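Side-chain contacts in V-type ATP synthase alpha chain (Nanoarchaeum equitans Kin4-M, PDB 5BN3), which is a nucleotide-binding subunit of the V/A-type ATPase family, with a P-loop nucleotide-binding domain and a helical C-terminal domain among its parts: residues I442-R445 with E446-A450; T424-W427 with E428-K431; Q392-L395 with R396-A400. All coordinates share one frame; numbering follows the deposited sequence.

How the contacts relate
From the N terminus the three contacts follow in series, none nested in or crossing another, and each closes a local turn rather than a long loop. Contact 3 (392-400) leads from helix 389-395 to strand 400-401 in the nucleotide-binding domain. Contact 2 (424-431) takes the chain from strand 423-424 into helix 427-437; it meets contact 3 through a probable hydrogen bond, K425 N to G399 O at 2.8 Å, and through T424 against A400. Contact 1 (442-450) lies on the next helix, 441-458, where R445 and I442 pack on W427. Contacts 1 and 3 do not touch, their nearest atoms being about 10 Å apart, so contact 2 bridges them.

Contact 1 (I442-R445 with E446-A450); sequences IEIR and EEFFA
R445 swings CG to the side opposite its amide N (chi1 -179°) and stays extended to NE, which lays the guanidinium beside the ring of F449. The two side chains point the same way, but their planes stand 77° apart: F449 CE2 lies over one face of the guanidinium, offset toward its rim, while R445 NE meets the phenyl ring at its edge, 3.8 Å from F449 CE2. This is therefore not a flat stack. The polar end of R445 is fixed by hydrogen bonds from NE to I209 O and from NH2 to M210 O, and it makes a cation-pi contact with W427. R445 and F449 both belong to helix 441-458 of the C-terminal domain, and the i to i+4 spacing follows from its backbone bonds, such as F449 N to R445 O at 3.1 Å. One residue earlier the same spacing pairs I444 with F448. Here CG2 of I444 sits over the phenyl face, 4.1 Å from the centroid and 27° off the normal, a CH-pi contact whose closest atoms are I444 CG2 and F448 CE1 at 3.7 Å. Helix 503-523 packs on this pair through M510 and I513.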
# COMPACT_ATOMS: atom_id res chain seq x y z
N ILE A 442 -23.72 -18.21 -34.06
CA ILE A 442 -24.13 -17.83 -32.71
C ILE A 442 -23.99 -19.01 -31.75
O ILE A 442 -23.48 -18.86 -30.64
CB ILE A 442 -25.56 -17.25 -32.67
CG1 ILE A 442 -25.59 -15.85 -33.31
CG2 ILE A 442 -26.08 -17.16 -31.25
CD1 ILE A 442 -26.89 -15.09 -33.07
N GLU A 443 -24.41 -20.19 -32.19
CA GLU A 443 -24.28 -21.40 -31.38
C GLU A 443 -22.81 -21.80 -31.20
O GLU A 443 -22.39 -22.15 -30.09
CB GLU A 443 -25.04 -22.57 -32.01
CG GLU A 443 -24.93 -23.86 -31.19
CD GLU A 443 -25.29 -25.10 -31.98
OE1 GLU A 443 -25.50 -24.99 -33.21
OE2 GLU A 443 -25.38 -26.19 -31.37
N ILE A 444 -22.04 -21.75 -32.28
CA ILE A 444 -20.63 -22.14 -32.24
C ILE A 444 -19.82 -21.19 -31.36
O ILE A 444 -18.90 -21.62 -30.66
CB ILE A 444 -20.03 -22.21 -33.67
CG1 ILE A 444 -20.81 -23.21 -34.53
CG2 ILE A 444 -18.58 -22.62 -33.62
CD1 ILE A 444 -20.37 -23.25 -35.98
N ARG A 445 -20.16 -19.90 -31.40
CA ARG A 445 -19.52 -18.91 -30.54
C ARG A 445 -19.74 -19.26 -29.07
O ARG A 445 -18.79 -19.27 -28.29
CB ARG A 445 -20.07 -17.51 -30.84
CG ARG A 445 -19.46 -16.39 -30.01
CD ARG A 445 -19.99 -15.04 -30.45
NE ARG A 445 -19.51 -13.94 -29.61
CZ ARG A 445 -20.17 -13.45 -28.57
NH1 ARG A 445 -21.35 -13.96 -28.24
NH2 ARG A 445 -19.66 -12.46 -27.86
N GLU A 446 -20.98 -19.56 -28.71
CA GLU A 446 -21.32 -19.98 -27.35
C GLU A 446 -20.55 -21.24 -26.98
O GLU A 446 -20.12 -21.41 -25.84
CB GLU A 446 -22.82 -20.26 -27.23
CG GLU A 446 -23.70 -19.02 -27.18
CD GLU A 446 -25.17 -19.36 -27.02
OE1 GLU A 446 -25.55 -20.51 -27.34
OE2 GLU A 446 -25.94 -18.49 -26.58
N GLU A 447 -20.40 -22.13 -27.96
CA GLU A 447 -19.69 -23.39 -27.78
C GLU A 447 -18.21 -23.16 -27.51
O GLU A 447 -17.62 -23.80 -26.63
CB GLU A 447 -19.88 -24.24 -29.03
CG GLU A 447 -19.43 -25.68 -28.92
CD GLU A 447 -19.72 -26.46 -30.19
OE1 GLU A 447 -18.79 -26.62 -31.02
OE2 GLU A 447 -20.87 -26.91 -30.38
N PHE A 448 -17.60 -22.25 -28.26
CA PHE A 448 -16.20 -21.90 -28.06
C PHE A 448 -15.97 -21.33 -26.66
O PHE A 448 -15.03 -21.72 -25.97
CB PHE A 448 -15.73 -20.89 -29.12
CG PHE A 448 -15.34 -21.51 -30.43
CD1 PHE A 448 -15.70 -22.82 -30.74
CD2 PHE A 448 -14.59 -20.79 -31.36
CE1 PHE A 448 -15.33 -23.39 -31.95
CE2 PHE A 448 -14.22 -21.36 -32.57
CZ PHE A 448 -14.59 -22.66 -32.86
N PHE A 449 -16.84 -20.42 -26.24
CA PHE A 449 -16.75 -19.84 -24.91
C PHE A 449 -16.92 -20.90 -23.82
O PHE A 449 -16.22 -20.88 -22.81
CB PHE A 449 -17.81 -18.75 -24.73
CG PHE A 449 -17.39 -17.40 -25.24
CD1 PHE A 449 -16.39 -16.68 -24.59
CD2 PHE A 449 -18.01 -16.83 -26.34
CE1 PHE A 449 -16.00 -15.43 -25.05
CE2 PHE A 449 -17.63 -15.58 -26.80
CZ PHE A 449 -16.62 -14.88 -26.15
N ALA A 450 -17.84 -21.83 -24.04
CA ALA A 450 -18.10 -22.90 -23.08
C ALA A 450 -16.90 -23.83 -22.91
O ALA A 450 -16.59 -24.25 -21.80
CB ALA A 450 -19.34 -23.69 -23.48

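Contact 2 (T424-W427 with E428-K431); sequences TKQW and EFVK
The first turn of helix 427-437, entered from strand 423-424 through an ST turn, carries this contact. In that turn T424 OG1 accepts the backbone N of Q426 at 3.2 Å, and it is also hydrogen-bonded to P212 O. The main side-chain meeting is between W427 and K431, which cross at about a right angle. CB of K431 stands over one face of the indole, 3.9 Å from the centroid of the five-membered ring and 26° off its normal, a CH-pi contact. W427 reaches this place because its CG is anti to the backbone N (chi1 174°), which sets CG beside the carbonyl carbon and the indole next to V430 and K431, one turn on. The methylene CD of K431 continues the contact, approaching W427 NE1 at 4.0 Å. V430 crosses the indole at about a right angle too, its CG2 touching CE3 of W427 at 3.7 Å on the benzene part of the ring system. F429 turns the edge of its ring to Q426, with F429 CD2 at 3.9 Å from Q426 CA, while CG of E428 lies over the centre of one phenyl face. The backbone explains the spacing. W427 O accepts two donors: K431 N at 2.9 Å, nearly along the C=O axis, and V430 N at 3.2 Å, from above the carbonyl plane. Around the turn, Q426 OE1 takes a hydrogen bond from A214 N, and K425 NZ forms a salt bridge with E141 of the neighbouring NEQ263 chain. An ST turn thus leads from strand 423-424 into the first turn of helix 427-437, close to where the nucleotide-binding domain gives way to the helical C-terminal domain.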
# COMPACT_ATOMS: atom_id res chain seq x y z
N THR A 424 -17.51 -7.70 -24.67
CA THR A 424 -18.13 -6.67 -25.50
C THR A 424 -19.55 -6.44 -25.00
O THR A 424 -20.24 -7.39 -24.63
CB THR A 424 -18.12 -7.02 -27.00
OG1 THR A 424 -18.78 -5.98 -27.74
CG2 THR A 424 -18.83 -8.35 -27.26
N LYS A 425 -19.97 -5.18 -24.96
CA LYS A 425 -21.33 -4.86 -24.55
C LYS A 425 -22.21 -4.63 -25.78
O LYS A 425 -23.35 -4.18 -25.66
CB LYS A 425 -21.34 -3.61 -23.66
CG LYS A 425 -20.58 -3.76 -22.34
CD LYS A 425 -20.64 -2.47 -21.53
CE LYS A 425 -22.07 -2.10 -21.17
NZ LYS A 425 -22.71 -3.07 -20.24
N GLN A 426 -21.67 -4.93 -26.95
CA GLN A 426 -22.34 -4.61 -28.20
C GLN A 426 -22.68 -5.83 -29.06
O GLN A 426 -23.02 -5.69 -30.23
CB GLN A 426 -21.51 -3.59 -29.00
CG GLN A 426 -21.36 -2.25 -28.28
CD GLN A 426 -20.48 -1.26 -29.02
OE1 GLN A 426 -20.00 -1.52 -30.12
NE2 GLN A 426 -20.26 -0.10 -28.40
N TRP A 427 -22.61 -7.02 -28.48
CA TRP A 427 -22.97 -8.23 -29.21
C TRP A 427 -24.43 -8.22 -29.66
O TRP A 427 -24.76 -8.75 -30.73
CB TRP A 427 -22.69 -9.49 -28.39
CG TRP A 427 -23.18 -10.74 -29.05
CD1 TRP A 427 -24.23 -11.53 -28.66
CD2 TRP A 427 -22.65 -11.35 -30.23
NE1 TRP A 427 -24.38 -12.59 -29.52
CE2 TRP A 427 -23.42 -12.50 -30.50
CE3 TRP A 427 -21.59 -11.04 -31.09
CZ2 TRP A 427 -23.16 -13.34 -31.58
CZ3 TRP A 427 -21.34 -11.86 -32.16
CH2 TRP A 427 -22.11 -13.00 -32.40
N GLU A 428 -25.31 -7.62 -28.86
CA GLU A 428 -26.74 -7.58 -29.18
C GLU A 428 -27.04 -6.78 -30.45
O GLU A 428 -28.08 -6.98 -31.08
CB GLU A 428 -27.55 -7.04 -28.00
CG GLU A 428 -27.24 -5.61 -27.60
CD GLU A 428 -28.13 -5.10 -26.48
OE1 GLU A 428 -29.32 -4.84 -26.74
OE2 GLU A 428 -27.64 -4.97 -25.34
N PHE A 429 -26.13 -5.89 -30.82
CA PHE A 429 -26.34 -5.03 -31.99
C PHE A 429 -25.74 -5.62 -33.27
O PHE A 429 -26.07 -5.16 -34.37
CB PHE A 429 -25.75 -3.64 -31.74
CG PHE A 429 -26.30 -2.95 -30.53
CD1 PHE A 429 -27.59 -2.46 -30.51
CD2 PHE A 429 -25.50 -2.76 -29.40
CE1 PHE A 429 -28.09 -1.81 -29.39
CE2 PHE A 429 -26.00 -2.12 -28.28
CZ PHE A 429 -27.29 -1.64 -28.28
N VAL A 430 -24.88 -6.62 -33.13
CA VAL A 430 -24.17 -7.18 -34.28
C VAL A 430 -24.53 -8.64 -34.56
O VAL A 430 -24.22 -9.16 -35.63
CB VAL A 430 -22.64 -7.04 -34.13
CG1 VAL A 430 -22.27 -5.62 -33.77
CG2 VAL A 430 -22.12 -8.01 -33.08
N LYS A 431 -25.18 -9.29 -33.59
CA LYS A 431 -25.56 -10.69 -33.75
C LYS A 431 -26.56 -10.86 -34.89
O LYS A 431 -26.61 -11.92 -35.52
CB LYS A 431 -26.13 -11.26 -32.45
CG LYS A 431 -27.45 -10.65 -32.00
CD LYS A 431 -28.03 -11.42 -30.81
CE LYS A 431 -29.27 -10.74 -30.24
NZ LYS A 431 -29.76 -11.43 -29.01

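Contact 3 (Q392-L395 with R396-A400); sequences QNTL and RLVGA
Q392 opens the segment: R396 CG packs against Q392 O at 3.7 Å, while Q392 NE2 is hydrogen-bonded to F386 O. N393 comes next and meets R396 through solvent. The amide and guanidinium planes are 89° apart, and N393 OD1 stays 3.8 Å from R396 NH2, so two waters span the pair. Each donates to N393 OD1 and accepts from the guanidinium edge, in its plane: one water oxygen is 2.9 Å from R396 NH2, the other 3.1 Å from R396 NH1. A bend at chi3 (-55°) folds the arginine back along the helix, and its NE binds N230 of the neighbouring NEQ263 chain. T394 then sets CG2 against V398 CG1 at 3.8 Å, while its carbonyl takes two amides, L397 N at 2.9 Å from above the carbonyl plane and V398 N at 3.1 Å almost in line with the C=O bond. The side chain of L395 packs on Y423 of strand 423-424 and on P136 of the NEQ263 chain. Paired i+3 and i+4 bonds to one carbonyl, followed by extended V398 (psi 169°), accompany the chain as it leaves helix 389-395 and runs to strand 400-401 of the nucleotide-binding domain.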
# COMPACT_ATOMS: atom_id res chain seq x y z
N GLN A 392 -9.41 1.81 -15.48
CA GLN A 392 -10.73 1.73 -14.85
C GLN A 392 -11.69 2.82 -15.32
O GLN A 392 -12.86 2.54 -15.57
CB GLN A 392 -10.61 1.72 -13.33
CG GLN A 392 -10.03 0.42 -12.77
CD GLN A 392 -10.80 -0.80 -13.25
OE1 GLN A 392 -12.02 -0.78 -13.31
NE2 GLN A 392 -10.08 -1.86 -13.60
N ASN A 393 -11.19 4.05 -15.45
CA ASN A 393 -12.01 5.13 -16.00
C ASN A 393 -12.45 4.83 -17.43
O ASN A 393 -13.61 5.04 -17.79
CB ASN A 393 -11.24 6.46 -15.98
CG ASN A 393 -11.14 7.05 -14.59
OD1 ASN A 393 -11.89 6.69 -13.69
ND2 ASN A 393 -10.21 7.99 -14.42
N THR A 394 -11.51 4.34 -18.24
CA THR A 394 -11.78 4.01 -19.63
C THR A 394 -12.86 2.93 -19.77
O THR A 394 -13.70 2.99 -20.67
CB THR A 394 -10.49 3.56 -20.36
OG1 THR A 394 -9.51 4.60 -20.28
CG2 THR A 394 -10.77 3.25 -21.81
N LEU A 395 -12.86 1.96 -18.86
CA LEU A 395 -13.83 0.87 -18.91
C LEU A 395 -15.26 1.33 -18.68
O LEU A 395 -16.21 0.65 -19.07
CB LEU A 395 -13.46 -0.23 -17.90
CG LEU A 395 -12.18 -1.00 -18.23
CD1 LEU A 395 -12.03 -2.22 -17.32
CD2 LEU A 395 -12.18 -1.41 -19.68
N ARG A 396 -15.43 2.50 -18.06
CA ARG A 396 -16.77 3.04 -17.85
C ARG A 396 -17.19 3.97 -18.99
O ARG A 396 -18.27 4.56 -18.95
CB ARG A 396 -16.87 3.73 -16.49
CG ARG A 396 -16.57 2.80 -15.32
CD ARG A 396 -17.26 3.25 -14.04
NE ARG A 396 -16.92 4.63 -13.70
CZ ARG A 396 -15.81 4.99 -13.06
NH1 ARG A 396 -14.93 4.08 -12.69
NH2 ARG A 396 -15.59 6.27 -12.78
N LEU A 397 -16.35 4.06 -20.01
CA LEU A 397 -16.62 4.92 -21.16
C LEU A 397 -16.76 4.16 -22.48
O LEU A 397 -17.48 4.59 -23.38
CB LEU A 397 -15.54 6.00 -21.30
CG LEU A 397 -15.41 7.03 -20.17
CD1 LEU A 397 -14.16 7.88 -20.36
CD2 LEU A 397 -16.65 7.90 -20.10
N VAL A 398 -16.08 3.02 -22.59
CA VAL A 398 -16.03 2.29 -23.87
C VAL A 398 -17.01 1.11 -23.93
O VAL A 398 -17.60 0.73 -22.92
CB VAL A 398 -14.61 1.80 -24.19
CG1 VAL A 398 -13.65 2.97 -24.27
CG2 VAL A 398 -14.13 0.79 -23.15
N GLY A 399 -17.18 0.55 -25.12
CA GLY A 399 -18.16 -0.50 -25.34
C GLY A 399 -17.60 -1.91 -25.27
O GLY A 399 -18.36 -2.88 -25.29
N ALA A 400 -16.28 -2.03 -25.20
CA ALA A 400 -15.64 -3.34 -25.07
C ALA A 400 -14.28 -3.28 -24.41
O ALA A 400 -13.56 -2.28 -24.51
CB ALA A 400 -15.51 -4.01 -26.43
O HOH W 1 -13.40 7.39 -11.25
O HOH W 2 -12.18 4.45 -11.34